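Local coordinates for protein adhesin (PDB 6VT2) that binds sialoglycans through two SigLec-like modules, probably to mediate bacterial adhesion, at residues Phe260-Ile265 / Asn275-Thr280. Residues are numbered along the deposited sequence; the frame is centred on the assembly and turned at random. Where two conformers were deposited one is given.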
# COMPACT_ATOMS: atom_id res chain seq x y z
N PHE A 260 -0.86 -0.10 26.59
CA PHE A 260 -1.69 -0.33 25.41
C PHE A 260 -1.20 0.66 24.36
O PHE A 260 -1.18 1.80 24.59
CB PHE A 260 -3.16 -0.02 25.64
CG PHE A 260 -3.89 -1.03 26.46
CD1 PHE A 260 -3.60 -1.20 27.79
CD2 PHE A 260 -4.90 -1.78 25.92
CE1 PHE A 260 -4.26 -2.14 28.54
CE2 PHE A 260 -5.55 -2.72 26.67
CZ PHE A 260 -5.21 -2.91 27.97
N ASN A 261 -0.68 0.15 23.30
CA ASN A 261 -0.18 1.08 22.25
C ASN A 261 -0.75 0.71 20.82
O ASN A 261 -0.80 -0.48 20.31
CB ASN A 261 1.34 1.08 22.19
CG ASN A 261 1.86 2.12 21.23
OD1 ASN A 261 2.44 1.78 20.23
ND2 ASN A 261 1.67 3.40 21.53
N THR A 262 -1.39 1.68 20.19
CA THR A 262 -2.00 1.45 18.87
C THR A 262 -1.43 2.52 18.02
O THR A 262 -1.94 3.55 17.79
CB THR A 262 -3.50 1.67 18.86
OG1 THR A 262 -3.94 0.86 19.92
CG2 THR A 262 -4.12 1.33 17.53
N PRO A 263 -0.07 2.41 17.52
CA PRO A 263 0.69 3.56 16.98
C PRO A 263 0.13 4.12 15.68
O PRO A 263 0.40 5.29 15.37
CB PRO A 263 2.10 3.00 16.78
CG PRO A 263 1.90 1.50 16.72
CD PRO A 263 0.74 1.17 17.59
N ASN A 264 -0.63 3.34 14.92
CA ASN A 264 -1.14 3.84 13.64
C ASN A 264 -2.58 4.36 13.70
O ASN A 264 -3.22 4.58 12.65
CB ASN A 264 -1.04 2.73 12.59
CG ASN A 264 0.39 2.41 12.24
OD1 ASN A 264 1.32 3.02 12.76
ND2 ASN A 264 0.58 1.43 11.37
N ILE A 265 -3.09 4.61 14.89
CA ILE A 265 -4.50 4.96 15.07
C ILE A 265 -4.91 6.20 14.30
O ILE A 265 -6.04 6.28 13.82
CB ILE A 265 -4.79 5.10 16.58
CG1 ILE A 265 -6.26 5.30 16.79
CG2 ILE A 265 -4.01 6.24 17.21
CD1 ILE A 265 -7.12 4.16 16.40
N ASN A 275 -3.71 -5.47 6.07
CA ASN A 275 -2.81 -4.67 6.90
C ASN A 275 -3.63 -4.04 8.03
O ASN A 275 -3.95 -2.84 8.02
CB ASN A 275 -2.12 -3.60 6.06
CG ASN A 275 -1.18 -4.21 5.03
OD1 ASN A 275 -1.46 -4.22 3.81
ND2 ASN A 275 -0.10 -4.79 5.52
N PRO A 276 -4.01 -4.84 9.01
CA PRO A 276 -4.91 -4.36 10.05
C PRO A 276 -4.24 -3.39 11.00
O PRO A 276 -3.01 -3.30 11.13
CB PRO A 276 -5.31 -5.62 10.79
CG PRO A 276 -4.09 -6.54 10.61
CD PRO A 276 -3.63 -6.25 9.22
N LEU A 277 -5.10 -2.66 11.70
CA LEU A 277 -4.64 -1.87 12.82
C LEU A 277 -4.26 -2.79 13.97
O LEU A 277 -5.02 -3.70 14.32
CB LEU A 277 -5.75 -0.95 13.25
CG LEU A 277 -5.46 0.03 14.36
CD1 LEU A 277 -4.42 1.02 13.92
CD2 LEU A 277 -6.71 0.71 14.81
N VAL A 278 -3.16 -2.49 14.62
CA VAL A 278 -2.63 -3.40 15.64
C VAL A 278 -2.52 -2.62 16.92
O VAL A 278 -1.86 -1.58 16.97
CB VAL A 278 -1.26 -3.96 15.25
CG1 VAL A 278 -0.69 -4.89 16.36
CG2 VAL A 278 -1.32 -4.76 13.95
N THR A 279 -3.15 -3.14 17.98
CA THR A 279 -3.00 -2.64 19.34
C THR A 279 -2.11 -3.68 20.05
O THR A 279 -2.39 -4.88 19.98
CB THR A 279 -4.32 -2.53 20.08
OG1 THR A 279 -5.20 -1.57 19.43
CG2 THR A 279 -4.07 -2.09 21.51
N THR A 280 -1.03 -3.23 20.66
CA THR A 280 -0.15 -4.11 21.43
C THR A 280 -0.35 -3.82 22.90
O THR A 280 -0.34 -2.67 23.32
CB THR A 280 1.28 -3.90 21.06
OG1 THR A 280 1.45 -4.26 19.67
CG2 THR A 280 2.20 -4.81 21.84
O HOH W 1 -1.16 0.50 15.19
O HOH W 2 -2.12 -0.03 10.61
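N261 and T280 form an antiparallel hydrogen-bonded pair where an edge strand of the second SigLec-like domain ends and its chain turns away from strand 277-283. Two bonds close the pair. N261 N gives to T280 O at 2.8 Å, and T280 N gives to N261 O in return. T279 CA adds a CH...O contact to N261 O.

Beyond this pair the link runs mainly through side chains and water. T262 OG1 and T279 OG1 share a hydrogen bond of 2.8 Å, and either may donate. In T262, chi1 of -53° puts OG1 beside the backbone N, facing T279, and CG2 anti to that N, against L277. This methyl packs 3.6 Å from L277 CD1, and the two side chains cross at about a right angle. I265 CD1 meets the other branch, L277 CD2, at 3.8 Å.

A type I turn from T262 to I265 takes the chain off the sheet. A water bridges N264 N and V278 O, which are too far apart to bond directly. It accepts from N264 N at 2.9 Å and donates to V278 O. A second water accepts from N264 ND2 and donates weakly to P276 O.

Strand 277-283 bonds on its other side to strand 222-229, with L277 pairing with F228 and T279 with L226. L277 and T279 also touch V238 of strand 235-239, in the other sheet of the domain. F260 packs on L253 and L254 of helix 244-255, with its ring edge-to-face with Y250 and F240.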